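Local coordinates for protein ribonuclease T2 (Homo sapiens, PDB 3T0O) that cleaves single-stranded RNA, preferentially between purine and uridine residues, and degrades microbial RNA into products sensed by TLR8 in innate immunity, at residues A[33-38]-A[74-79]; A[42-47]-A[172-177]; A[102-107]-A[182-187]; A[121-126]-A[146-151]; A[142-147]-A[220-225]. One frame throughout, in Å; residues are numbered along the deposited sequence.

Contact 1: A[33-38]-A[74-79]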
# COMPACT_ATOMS: atom_id res chain seq x y z
N ASP A 33 -11.72 -10.99 9.20
CA ASP A 33 -11.19 -10.28 10.35
C ASP A 33 -10.04 -9.46 9.78
O ASP A 33 -8.95 -9.99 9.65
CB ASP A 33 -10.71 -11.33 11.39
CG ASP A 33 -11.87 -12.19 11.96
OD1 ASP A 33 -12.73 -11.64 12.69
OD2 ASP A 33 -11.92 -13.42 11.66
N PRO A 34 -10.29 -8.20 9.42
CA PRO A 34 -9.25 -7.42 8.73
C PRO A 34 -7.98 -7.41 9.57
O PRO A 34 -8.05 -7.22 10.81
CB PRO A 34 -9.86 -6.05 8.63
CG PRO A 34 -11.40 -6.33 8.63
CD PRO A 34 -11.55 -7.46 9.54
N PRO A 35 -6.82 -7.63 8.93
CA PRO A 35 -5.57 -7.43 9.72
C PRO A 35 -5.54 -6.08 10.43
O PRO A 35 -5.93 -5.06 9.86
CB PRO A 35 -4.49 -7.41 8.61
CG PRO A 35 -5.07 -8.26 7.53
CD PRO A 35 -6.54 -7.94 7.52
N ASP A 36 -4.98 -6.08 11.64
CA ASP A 36 -4.90 -4.87 12.40
C ASP A 36 -3.57 -4.13 12.17
O ASP A 36 -3.02 -3.42 13.07
CB ASP A 36 -5.10 -5.19 13.89
CG ASP A 36 -3.98 -6.02 14.45
OD1 ASP A 36 -3.96 -6.25 15.70
OD2 ASP A 36 -3.13 -6.50 13.68
N TYR A 37 -3.14 -4.12 10.91
CA TYR A 37 -1.92 -3.38 10.55
C TYR A 37 -2.00 -2.99 9.10
O TYR A 37 -2.78 -3.58 8.35
CB TYR A 37 -0.67 -4.26 10.77
CG TYR A 37 -0.73 -5.65 10.21
CD1 TYR A 37 -0.26 -5.92 8.91
CD2 TYR A 37 -1.15 -6.69 11.00
CE1 TYR A 37 -0.24 -7.21 8.42
CE2 TYR A 37 -1.17 -7.98 10.46
CZ TYR A 37 -0.75 -8.18 9.16
OH TYR A 37 -0.70 -9.53 8.73
N TRP A 38 -1.31 -1.93 8.74
CA TRP A 38 -1.22 -1.51 7.36
C TRP A 38 -0.53 -2.52 6.55
O TRP A 38 0.47 -3.11 6.98
CB TRP A 38 -0.38 -0.21 7.28
CG TRP A 38 -1.13 0.94 7.93
CD1 TRP A 38 -1.22 1.22 9.31
CD2 TRP A 38 -1.91 1.93 7.27
NE1 TRP A 38 -2.06 2.31 9.49
CE2 TRP A 38 -2.47 2.78 8.27
CE3 TRP A 38 -2.19 2.20 5.92
CZ2 TRP A 38 -3.32 3.84 7.97
CZ3 TRP A 38 -3.02 3.28 5.60
CH2 TRP A 38 -3.56 4.11 6.64
N PRO A 74 -1.96 -9.06 1.69
CA PRO A 74 -3.22 -9.79 1.50
C PRO A 74 -4.21 -9.04 0.64
O PRO A 74 -4.07 -7.82 0.45
CB PRO A 74 -3.82 -9.83 2.93
CG PRO A 74 -3.31 -8.54 3.59
CD PRO A 74 -1.84 -8.49 3.07
N ASP A 75 -5.19 -9.78 0.10
CA ASP A 75 -6.20 -9.15 -0.72
C ASP A 75 -7.28 -8.60 0.15
O ASP A 75 -8.15 -9.31 0.59
CB ASP A 75 -6.75 -10.16 -1.70
CG ASP A 75 -7.83 -9.58 -2.59
OD1 ASP A 75 -8.18 -8.40 -2.40
OD2 ASP A 75 -8.34 -10.33 -3.47
N VAL A 76 -7.18 -7.31 0.43
CA VAL A 76 -8.17 -6.65 1.29
C VAL A 76 -8.98 -5.63 0.55
O VAL A 76 -9.62 -4.78 1.19
CB VAL A 76 -7.46 -6.03 2.52
CG1 VAL A 76 -6.85 -7.15 3.37
CG2 VAL A 76 -6.40 -4.98 2.11
N ILE A 77 -9.07 -5.80 -0.77
CA ILE A 77 -9.99 -4.93 -1.55
C ILE A 77 -11.10 -5.82 -2.05
O ILE A 77 -12.22 -5.67 -1.56
CB ILE A 77 -9.23 -4.28 -2.65
CG1 ILE A 77 -8.22 -3.29 -2.01
CG2 ILE A 77 -10.23 -3.51 -3.52
CD1 ILE A 77 -7.25 -2.72 -2.94
N HIS A 78 -10.84 -6.74 -2.97
CA HIS A 78 -11.92 -7.63 -3.36
C HIS A 78 -12.02 -8.89 -2.55
O HIS A 78 -13.09 -9.57 -2.57
CB HIS A 78 -11.76 -8.12 -4.77
CG HIS A 78 -11.90 -7.02 -5.76
ND1 HIS A 78 -13.01 -6.19 -5.82
CD2 HIS A 78 -11.04 -6.58 -6.71
CE1 HIS A 78 -12.81 -5.28 -6.76
NE2 HIS A 78 -11.63 -5.50 -7.33
N SER A 79 -10.90 -9.19 -1.88
CA SER A 79 -10.88 -10.35 -1.02
C SER A 79 -11.32 -11.58 -1.76
O SER A 79 -12.17 -12.33 -1.27
CB SER A 79 -11.72 -10.12 0.27
OG SER A 79 -11.10 -9.09 1.02
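Val76 has CG1 anti to the carbonyl carbon (chi1 -64°), and this torsion sends the methyl group to the ring of Pro35. CG1 lies 4.2 Å from Pro35 CD. The neighbouring ring carbon of Pro35 meets a second proline: Pro35 CG is 4.3 Å from Pro74 CG. The Pro35 ring thus bridges Pro74 and Val76, and the contact is small and wholly apolar. Within its own loop, Pro35 also places CB over one face of the Tyr37 ring, toward the rim. The Tyr37 hydroxyl is bonded to Ala71 O. Two loops of the RNase T2 fold meet here. Residues 33-38 lead into strand 39-45, which carries the predicted active-site residue His41. Residues 74-79 join helix 66-72 to helix 84-98. The side chain of Val76 is about 7 Å from that of His41. Asp75, between the two touching residues, folds its loop as an Asx turn. Its OD1 accepts from Ile77 N at 3.2 Å, nearly in line with the C-O bond. It also accepts from Ser79 N at 2.9 Å, from well above the carboxylate plane. Asp75 OD2 accepts from the backbone N of Phe80.

Contact 2: A[42-47]-A[172-177]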
# COMPACT_ATOMS: atom_id res chain seq x y z
N GLY A 42 0.59 -1.85 -3.27
CA GLY A 42 1.51 -2.22 -4.30
C GLY A 42 2.64 -1.20 -4.42
O GLY A 42 2.71 -0.24 -3.66
N LEU A 43 3.55 -1.49 -5.35
CA LEU A 43 4.66 -0.65 -5.67
C LEU A 43 4.48 -0.20 -7.10
O LEU A 43 4.62 -0.98 -8.03
CB LEU A 43 5.97 -1.42 -5.46
CG LEU A 43 7.18 -0.60 -5.86
CD1 LEU A 43 7.40 0.55 -4.91
CD2 LEU A 43 8.46 -1.51 -5.82
N TRP A 44 4.06 1.04 -7.25
CA TRP A 44 3.54 1.44 -8.56
C TRP A 44 4.41 2.47 -9.26
O TRP A 44 4.66 3.54 -8.70
CB TRP A 44 2.21 2.15 -8.32
CG TRP A 44 1.14 1.29 -7.70
CD1 TRP A 44 1.12 0.00 -7.54
CD2 TRP A 44 -0.10 1.80 -7.21
NE1 TRP A 44 -0.07 -0.40 -6.91
CE2 TRP A 44 -0.82 0.72 -6.72
CE3 TRP A 44 -0.65 3.08 -7.18
CZ2 TRP A 44 -2.09 0.86 -6.15
CZ3 TRP A 44 -1.91 3.21 -6.60
CH2 TRP A 44 -2.56 2.15 -6.08
N PRO A 45 4.85 2.21 -10.49
CA PRO A 45 5.41 3.31 -11.30
C PRO A 45 4.34 4.37 -11.39
O PRO A 45 3.15 4.04 -11.56
CB PRO A 45 5.70 2.63 -12.64
CG PRO A 45 6.07 1.22 -12.22
CD PRO A 45 4.99 0.88 -11.12
N ASP A 46 4.78 5.61 -11.34
CA ASP A 46 3.81 6.71 -11.26
C ASP A 46 3.01 6.91 -12.54
O ASP A 46 1.79 7.10 -12.45
CB ASP A 46 4.48 8.03 -10.79
CG ASP A 46 5.57 8.54 -11.73
OD1 ASP A 46 6.01 7.84 -12.65
OD2 ASP A 46 5.93 9.76 -11.61
N LYS A 47 3.62 6.81 -13.69
CA LYS A 47 2.97 7.32 -14.89
C LYS A 47 2.73 6.30 -15.99
O LYS A 47 2.29 6.65 -17.07
CB LYS A 47 3.78 8.48 -15.41
CG LYS A 47 3.76 9.74 -14.55
CD LYS A 47 2.38 10.41 -14.46
CE LYS A 47 2.44 11.65 -13.57
NZ LYS A 47 2.40 11.27 -12.13
N ILE A 172 -9.48 7.26 7.09
CA ILE A 172 -8.16 7.06 6.44
C ILE A 172 -8.08 5.66 5.89
O ILE A 172 -8.41 4.72 6.60
CB ILE A 172 -7.01 7.42 7.37
CG1 ILE A 172 -5.67 7.36 6.58
CG2 ILE A 172 -6.88 6.41 8.57
CD1 ILE A 172 -4.47 7.83 7.47
N GLY A 173 -7.55 5.56 4.67
CA GLY A 173 -7.49 4.26 3.97
C GLY A 173 -6.12 3.94 3.42
O GLY A 173 -5.83 2.78 3.31
N GLN A 174 -5.35 4.96 3.01
CA GLN A 174 -4.15 4.60 2.18
C GLN A 174 -3.08 5.64 2.37
O GLN A 174 -3.39 6.82 2.43
CB GLN A 174 -4.62 4.44 0.71
CG GLN A 174 -3.48 4.02 -0.23
CD GLN A 174 -4.12 3.40 -1.49
OE1 GLN A 174 -4.37 2.21 -1.49
NE2 GLN A 174 -4.27 4.19 -2.51
N ILE A 175 -1.83 5.19 2.50
CA ILE A 175 -0.71 6.10 2.67
C ILE A 175 0.29 5.77 1.61
O ILE A 175 0.63 4.58 1.42
CB ILE A 175 -0.15 5.94 4.03
CG1 ILE A 175 -1.17 6.46 5.10
CG2 ILE A 175 1.27 6.60 4.12
CD1 ILE A 175 -0.70 6.18 6.57
N GLU A 176 0.69 6.76 0.87
CA GLU A 176 1.61 6.59 -0.30
C GLU A 176 2.89 7.31 0.00
O GLU A 176 2.88 8.44 0.48
CB GLU A 176 1.02 7.13 -1.59
CG GLU A 176 -0.33 6.41 -1.84
CD GLU A 176 -0.90 6.77 -3.14
OE1 GLU A 176 -0.48 7.75 -3.71
OE2 GLU A 176 -1.84 6.07 -3.57
N LEU A 177 4.02 6.66 -0.29
CA LEU A 177 5.36 7.27 -0.11
C LEU A 177 6.06 7.08 -1.45
O LEU A 177 6.13 5.96 -1.98
CB LEU A 177 6.17 6.58 0.98
CG LEU A 177 5.59 6.81 2.41
CD1 LEU A 177 6.05 5.71 3.37
CD2 LEU A 177 6.04 8.21 2.84
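Trp44 sends its side chain toward Gln174 and Glu176. CB leaves strand 39-45 on the side of strand 171-180, and CG stands anti to the carbonyl carbon (chi1 -62°). The five-membered ring comes first, where NE1 gives a hydrogen bond to OE1 of Glu90, probably part of the active site as in related enzymes. The far rim of the six-membered ring reaches the other strand. Its CZ3 lies 4.2 Å from Glu176 OE2, and CH2 lies 4.5 Å from Gln174 NE2. Both approaches are oblique, and the Glu176 carboxylate is turned 78° from the indole plane. Strand 12-18 runs between the two segments in the antiparallel sheet that forms the core of this RNase T2 fold. It pairs with each of them, so the side chains meet above it. Gly173 and Gln174 form a classic beta bulge opposite Gln159. The Gln174 amide is used at both ends: NE2 bonds to Gln159 OE1, and OE1 bonds to His41 ND1, which probably orients the imidazole of this predicted active-site residue. The Trp44 ring also stacks on His94 and meets His41 edge-to-face.

Contact 3: A[102-107]-A[182-187]; sequences DALNSQ and QDQQLQ
Gln182 O lies 4.3 Å from Ala103 CB and is gripped from two directions. The amide of Gln184 bonds to it from NE2 at 2.8 Å, but the bond is bent to 125° and weak. A water donates to it as well, and that water accepts from Ala103 N at 2.9 Å. A second water accepts from Asp102 N and donates to Gln182 OE1 at 2.7 Å. The polar link between the segments therefore runs through water, with no direct hydrogen bond across. Residues 102-107 join helix 84-98 to helix 107-121, and Ser106 is the N-cap of the latter, its OG bonding to Lys109 N. Residues 182-185 turn the chain from strand 171-180 back into the short, weakly bonded strand 186-187, its antiparallel partner. Gln184 carries most of the contact on the side of residues 182-187. Its backbone takes left-handed helical angles, and its side chain folds back at chi2 (80°); this bend lays the amide beside Ala103 and Leu104. Leu104 CD1 is 4.2 Å from Gln184 NE2. This buried amide is satisfied from outside the contact too: Gln184 NE2 bonds to Lys181 O, and OE1 accepts from Arg113 NE. Leu104 and Gln184 both rest on Leu13 of strand 12-18.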
# COMPACT_ATOMS: atom_id res chain seq x y z
N ASP A 102 16.56 -2.35 -13.01
CA ASP A 102 17.27 -3.65 -12.91
C ASP A 102 16.93 -4.33 -11.59
O ASP A 102 16.64 -5.53 -11.58
CB ASP A 102 18.80 -3.53 -13.00
CG ASP A 102 19.33 -3.40 -14.42
OD1 ASP A 102 18.57 -3.38 -15.40
OD2 ASP A 102 20.55 -3.24 -14.54
N ALA A 103 16.82 -3.55 -10.52
CA ALA A 103 16.49 -4.13 -9.20
C ALA A 103 15.11 -4.77 -9.15
O ALA A 103 14.86 -5.55 -8.23
CB ALA A 103 16.55 -3.07 -8.10
N LEU A 104 14.27 -4.48 -10.14
CA LEU A 104 12.88 -4.93 -10.12
C LEU A 104 12.56 -5.73 -11.38
O LEU A 104 11.37 -5.90 -11.69
CB LEU A 104 11.93 -3.71 -10.09
CG LEU A 104 12.18 -2.72 -8.93
CD1 LEU A 104 11.24 -1.55 -9.06
CD2 LEU A 104 12.08 -3.40 -7.58
N ASN A 105 13.60 -6.23 -12.05
CA ASN A 105 13.46 -6.71 -13.43
C ASN A 105 13.04 -8.18 -13.57
O ASN A 105 13.21 -8.78 -14.62
CB ASN A 105 14.70 -6.33 -14.26
CG ASN A 105 15.86 -7.26 -14.02
OD1 ASN A 105 15.82 -8.08 -13.10
ND2 ASN A 105 16.92 -7.11 -14.79
N SER A 106 12.43 -8.73 -12.53
CA SER A 106 11.83 -10.05 -12.62
C SER A 106 10.69 -10.05 -11.64
O SER A 106 10.65 -9.22 -10.78
CB SER A 106 12.84 -11.17 -12.28
OG SER A 106 13.16 -11.15 -10.87
N GLN A 107 9.78 -11.01 -11.78
CA GLN A 107 8.72 -11.10 -10.82
C GLN A 107 9.26 -11.25 -9.40
O GLN A 107 8.79 -10.57 -8.45
CB GLN A 107 7.68 -12.16 -11.19
CG GLN A 107 6.99 -11.73 -12.48
CD GLN A 107 5.96 -12.71 -12.97
OE1 GLN A 107 5.25 -13.28 -12.17
NE2 GLN A 107 5.87 -12.91 -14.32
N GLN A 182 15.63 4.22 -9.41
CA GLN A 182 16.71 3.24 -9.43
C GLN A 182 16.94 2.46 -8.16
O GLN A 182 16.98 1.21 -8.25
CB GLN A 182 18.01 3.84 -9.99
CG GLN A 182 17.85 4.24 -11.44
CD GLN A 182 17.46 3.07 -12.37
OE1 GLN A 182 17.88 1.91 -12.19
NE2 GLN A 182 16.66 3.39 -13.38
N ASP A 183 16.98 3.15 -7.01
CA ASP A 183 17.35 2.52 -5.72
C ASP A 183 16.20 2.51 -4.68
O ASP A 183 16.40 2.09 -3.53
CB ASP A 183 18.55 3.28 -5.10
CG ASP A 183 19.61 3.63 -6.12
OD1 ASP A 183 19.94 2.74 -6.94
OD2 ASP A 183 20.12 4.78 -6.11
N GLN A 184 15.05 3.03 -5.09
CA GLN A 184 13.83 3.12 -4.27
C GLN A 184 14.11 3.77 -2.95
O GLN A 184 13.70 3.24 -1.89
CB GLN A 184 13.20 1.72 -4.04
CG GLN A 184 12.90 1.02 -5.34
CD GLN A 184 14.14 0.38 -5.94
OE1 GLN A 184 14.85 -0.37 -5.26
NE2 GLN A 184 14.39 0.63 -7.22
N GLN A 185 14.81 4.89 -2.98
CA GLN A 185 15.00 5.70 -1.79
C GLN A 185 13.83 6.68 -1.64
O GLN A 185 13.23 7.09 -2.64
CB GLN A 185 16.36 6.41 -1.87
CG GLN A 185 17.52 5.40 -1.93
CD GLN A 185 17.53 4.44 -0.73
OE1 GLN A 185 17.27 3.23 -0.87
NE2 GLN A 185 17.82 4.98 0.45
N LEU A 186 13.49 7.05 -0.40
CA LEU A 186 12.38 8.00 -0.19
C LEU A 186 12.61 9.31 -0.93
O LEU A 186 13.72 9.90 -0.84
CB LEU A 186 12.19 8.31 1.28
CG LEU A 186 11.55 7.08 1.91
CD1 LEU A 186 11.90 7.14 3.40
CD2 LEU A 186 10.03 7.13 1.79
N GLN A 187 11.54 9.78 -1.58
CA GLN A 187 11.59 11.10 -2.24
C GLN A 187 10.21 11.73 -2.09
O GLN A 187 9.24 11.07 -1.78
CB GLN A 187 11.97 10.97 -3.74
CG GLN A 187 11.02 10.14 -4.55
CD GLN A 187 11.16 10.38 -6.06
OE1 GLN A 187 11.89 9.69 -6.72
NE2 GLN A 187 10.45 11.38 -6.58
O HOH W 1 18.23 -0.10 -13.89
O HOH W 2 18.28 -1.07 -10.12

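Contact 4: A[121-126]-A[146-151]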
# COMPACT_ATOMS: atom_id res chain seq x y z
N LEU A 121 10.38 0.37 5.60
CA LEU A 121 9.65 1.55 5.96
C LEU A 121 8.95 1.41 7.31
O LEU A 121 8.87 2.35 8.14
CB LEU A 121 8.58 1.81 4.90
CG LEU A 121 9.29 2.22 3.61
CD1 LEU A 121 8.21 2.18 2.50
CD2 LEU A 121 9.94 3.64 3.68
N ASP A 122 8.47 0.17 7.58
CA ASP A 122 7.74 -0.10 8.82
C ASP A 122 6.79 0.97 9.29
O ASP A 122 6.88 1.48 10.41
CB ASP A 122 8.68 -0.57 9.91
CG ASP A 122 7.91 -1.37 11.01
OD1 ASP A 122 6.66 -1.51 10.90
OD2 ASP A 122 8.64 -1.82 11.92
N LEU A 123 5.85 1.25 8.39
CA LEU A 123 4.84 2.25 8.68
C LEU A 123 4.03 1.93 9.92
O LEU A 123 3.73 2.82 10.67
CB LEU A 123 3.95 2.37 7.43
CG LEU A 123 2.65 3.17 7.67
CD1 LEU A 123 2.96 4.69 7.88
CD2 LEU A 123 1.79 2.95 6.41
N ASN A 124 3.77 0.67 10.15
CA ASN A 124 3.05 0.28 11.34
C ASN A 124 3.78 0.68 12.63
O ASN A 124 3.14 1.28 13.53
CB ASN A 124 2.80 -1.18 11.31
CG ASN A 124 1.71 -1.50 10.38
OD1 ASN A 124 0.57 -1.16 10.69
ND2 ASN A 124 2.02 -2.20 9.28
N SER A 125 5.07 0.40 12.71
CA SER A 125 5.79 0.77 13.95
C SER A 125 5.91 2.26 14.03
O SER A 125 5.85 2.78 15.14
CB SER A 125 7.18 0.14 13.99
OG SER A 125 7.00 -1.25 14.11
N VAL A 126 6.10 2.93 12.91
CA VAL A 126 6.24 4.38 12.91
C VAL A 126 5.03 5.05 13.52
O VAL A 126 5.16 5.90 14.45
CB VAL A 126 6.49 4.84 11.52
CG1 VAL A 126 6.31 6.31 11.35
CG2 VAL A 126 7.90 4.42 11.15
N ASP A 146 2.05 15.28 9.23
CA ASP A 146 3.21 15.96 9.77
C ASP A 146 4.12 14.96 10.44
O ASP A 146 5.34 15.05 10.30
CB ASP A 146 2.80 17.07 10.72
CG ASP A 146 2.09 18.19 10.02
OD1 ASP A 146 2.21 18.31 8.77
OD2 ASP A 146 1.42 18.95 10.70
N ALA A 147 3.56 13.99 11.11
CA ALA A 147 4.40 13.02 11.79
C ALA A 147 5.11 12.09 10.78
O ALA A 147 6.30 11.82 10.96
CB ALA A 147 3.60 12.29 12.82
N LEU A 148 4.41 11.63 9.74
CA LEU A 148 5.09 10.87 8.71
C LEU A 148 6.11 11.68 7.94
O LEU A 148 7.19 11.19 7.60
CB LEU A 148 4.09 10.20 7.79
CG LEU A 148 3.23 9.29 8.65
CD1 LEU A 148 2.25 8.70 7.66
CD2 LEU A 148 3.96 8.14 9.41
N ALA A 149 5.86 12.96 7.72
CA ALA A 149 6.89 13.76 7.10
C ALA A 149 8.13 13.90 7.93
O ALA A 149 9.24 13.92 7.39
CB ALA A 149 6.28 15.13 6.75
N ARG A 150 7.97 13.99 9.24
CA ARG A 150 9.18 14.09 10.10
C ARG A 150 9.94 12.78 10.06
O ARG A 150 11.16 12.78 9.92
CB ARG A 150 8.77 14.44 11.52
CG ARG A 150 9.86 14.25 12.57
CD ARG A 150 10.61 15.45 12.84
NE ARG A 150 11.64 15.13 13.79
CZ ARG A 150 12.07 15.96 14.75
NH1 ARG A 150 11.52 17.16 14.92
NH2 ARG A 150 13.04 15.55 15.57
N VAL A 151 9.25 11.68 10.19
CA VAL A 151 9.96 10.37 10.25
C VAL A 151 10.59 10.00 8.94
O VAL A 151 11.77 9.65 8.89
CB VAL A 151 9.01 9.27 10.70
CG1 VAL A 151 9.67 7.86 10.53
CG2 VAL A 151 8.64 9.51 12.19
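Leu123 and Val126, three residues apart on helix 123-129, pack against Leu148 and Val151 of helix 141-152. Along the first segment, Leu121 closes helix 107-121. Asp122 then takes a positive phi, which breaks the helix and redirects the chain. The same residue is the N-cap of the next helix. Its OD1 accepts from Ser125 N at 3.1 Å, and its OD2 accepts from Ser125 OG at 2.8 Å. Both donors lie well out of the carboxylate plane. Leu123 comes next. Its CG is anti to the backbone N (chi1 168°), which carries the branched end toward the other helix, where CD1 does the touching. There Leu123 CD1 meets Leu148 CD2 at 3.9 Å and Leu148 CD1 at 4.1 Å, the two side chains crossing at about a right angle. Asn124 faces elsewhere and bonds through OD1 to Trp38 N. Val126 is the centre of the contact. Its CG1 comes within 3.6 Å of Leu148 CD2. The same methyl is 3.8 Å from Val151 CG1, and here the two valines reach toward each other tip to tip. Val126 CG2 also touches Val151 CG1. Tyr152, next along helix 141-152, also lies against Leu123 and Val126. Ile175 of strand 171-180 touches both Leu123 and Leu148, so the helix pair rests on the central sheet. The groups that meet across the helices are aliphatic carbons, mostly methyls. The two helices are therefore held here by close-fitting apolar surfaces, while the capping bonds of Asp122 are consistent with a defined start for helix 123-129.

Contact 5: A[142-147]-A[220-225]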
# COMPACT_ATOMS: atom_id res chain seq x y z
N ALA A 142 -3.55 16.22 9.73
CA ALA A 142 -2.17 16.74 9.96
C ALA A 142 -1.41 15.89 10.94
O ALA A 142 -0.17 15.84 10.89
CB ALA A 142 -2.24 18.19 10.48
N ASP A 143 -2.11 15.16 11.79
CA ASP A 143 -1.36 14.27 12.72
C ASP A 143 -0.58 13.25 11.93
O ASP A 143 0.63 13.01 12.22
CB ASP A 143 -2.32 13.54 13.67
CG ASP A 143 -3.04 14.47 14.59
OD1 ASP A 143 -2.51 15.59 14.93
OD2 ASP A 143 -4.15 14.09 15.02
N PHE A 144 -1.21 12.66 10.93
CA PHE A 144 -0.56 11.70 10.11
C PHE A 144 0.45 12.38 9.20
O PHE A 144 1.56 11.98 9.11
CB PHE A 144 -1.57 11.01 9.22
CG PHE A 144 -2.39 10.04 9.94
CD1 PHE A 144 -2.05 8.69 9.94
CD2 PHE A 144 -3.60 10.46 10.56
CE1 PHE A 144 -2.86 7.82 10.60
CE2 PHE A 144 -4.42 9.56 11.20
CZ PHE A 144 -4.03 8.22 11.23
N LYS A 145 0.03 13.45 8.51
CA LYS A 145 0.92 14.01 7.53
C LYS A 145 2.18 14.56 8.14
O LYS A 145 3.31 14.30 7.66
CB LYS A 145 0.17 15.06 6.70
CG LYS A 145 0.81 15.18 5.36
CD LYS A 145 -0.01 16.08 4.45
CE LYS A 145 -1.18 15.31 3.86
NZ LYS A 145 -2.00 16.15 2.93
N ASP A 146 2.05 15.28 9.23
CA ASP A 146 3.21 15.96 9.77
C ASP A 146 4.12 14.96 10.44
O ASP A 146 5.34 15.05 10.30
CB ASP A 146 2.80 17.07 10.72
CG ASP A 146 2.09 18.19 10.02
OD1 ASP A 146 2.21 18.31 8.77
OD2 ASP A 146 1.42 18.95 10.70
N ALA A 147 3.56 13.99 11.11
CA ALA A 147 4.40 13.02 11.79
C ALA A 147 5.11 12.09 10.78
O ALA A 147 6.30 11.82 10.96
CB ALA A 147 3.60 12.29 12.82
N GLY A 220 -8.44 18.22 8.38
CA GLY A 220 -9.48 18.17 9.39
C GLY A 220 -9.59 16.80 10.03
O GLY A 220 -8.67 15.97 9.90
N PRO A 221 -10.70 16.52 10.67
CA PRO A 221 -10.83 15.25 11.40
C PRO A 221 -10.86 14.06 10.48
O PRO A 221 -11.30 14.15 9.31
CB PRO A 221 -12.17 15.38 12.17
CG PRO A 221 -12.49 16.77 12.07
CD PRO A 221 -11.83 17.41 10.94
N VAL A 222 -10.27 13.00 10.98
CA VAL A 222 -10.26 11.78 10.19
C VAL A 222 -10.42 10.61 11.16
O VAL A 222 -9.87 10.61 12.30
CB VAL A 222 -8.93 11.70 9.31
CG1 VAL A 222 -7.69 11.77 10.19
CG2 VAL A 222 -8.91 10.35 8.47
N PHE A 223 -11.18 9.64 10.72
CA PHE A 223 -11.35 8.41 11.53
C PHE A 223 -10.33 7.40 11.08
O PHE A 223 -10.20 7.09 9.89
CB PHE A 223 -12.79 7.92 11.28
CG PHE A 223 -13.23 6.74 12.07
CD1 PHE A 223 -12.84 6.56 13.39
CD2 PHE A 223 -14.07 5.82 11.48
CE1 PHE A 223 -13.28 5.42 14.15
CE2 PHE A 223 -14.52 4.68 12.24
CZ PHE A 223 -14.11 4.52 13.57
N TYR A 224 -9.69 6.76 12.05
CA TYR A 224 -8.69 5.71 11.80
C TYR A 224 -9.28 4.50 12.56
O TYR A 224 -9.08 4.34 13.79
CB TYR A 224 -7.38 6.19 12.42
CG TYR A 224 -6.23 5.24 12.34
CD1 TYR A 224 -6.17 4.24 11.35
CD2 TYR A 224 -5.17 5.40 13.18
CE1 TYR A 224 -5.09 3.34 11.27
CE2 TYR A 224 -4.06 4.59 13.12
CZ TYR A 224 -4.02 3.54 12.16
OH TYR A 224 -2.90 2.77 12.07
N PRO A 225 -10.05 3.68 11.87
CA PRO A 225 -10.96 2.75 12.55
C PRO A 225 -10.28 1.53 13.09
O PRO A 225 -9.47 0.89 12.40
CB PRO A 225 -11.94 2.32 11.42
CG PRO A 225 -11.25 2.55 10.17
CD PRO A 225 -10.32 3.78 10.43
O HOH W 3 -5.69 18.17 9.41
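Phe144 and Tyr224 form a T-shaped (edge-to-face) pair. Phe144 gives the edge and Tyr224 the face. Their planes stand 76° apart, with centroids separated by 5.4 Å. The leading atom is Phe144 CZ, which lies 3.6 Å from Tyr224 CD2 and 3.9 Å from Tyr224 CG. The phenol ring reaches this place with its CG anti to the backbone N (chi1 177°). Val222, two residues earlier, also faces helix 141-152. Its CG1 meets Phe144 CE2 at 4.1 Å, obliquely to the ring. Phe144 is thus touched at adjacent rim atoms by two residues of one extended segment. Beyond the rings, a single water joins the backbones, accepting from Ala142 N and from Gly220 N. Helix 141-152 starts directly after strand 139-140, which pairs antiparallel with strand 221-222. The contact therefore closes the C-terminal segment over the start of that helix. Ile172 of strand 171-180 touches Phe144, Val222 and Tyr224 alike. The Tyr224 hydroxyl is bonded to Trp38 NE1, and its ring meets Trp19 edge-to-face. The buried tyrosine therefore has its ring in an aromatic and aliphatic cluster, with its hydroxyl bonded to an indole N-H.

Overall arrangement
Contact 2 is the hub and lies closest to the probable active-site residues: the side chains of Gln174 and Trp44 are each about 3 Å from those of His41 and Glu90, respectively. Contacts 1, 3, 4 and 5 all touch it. Trp38 of contact 1 packs on Ile175, with Trp38 CH2 3.5 Å from Ile175 CD1. The same tryptophan links contact 1 to contacts 4 and 5. Contacts 4 and 5 use overlapping parts of helix 141-152, sharing Asp146 and Ala147, and their centres are 12 Å apart. Contact 5 joins contact 2 by Ile172 N to Phe223 O, 2.9 Å. Contact 3 lies on the opposite side of the chain's centre from contacts 1 and 5, its centre 29 Å from that of contact 5.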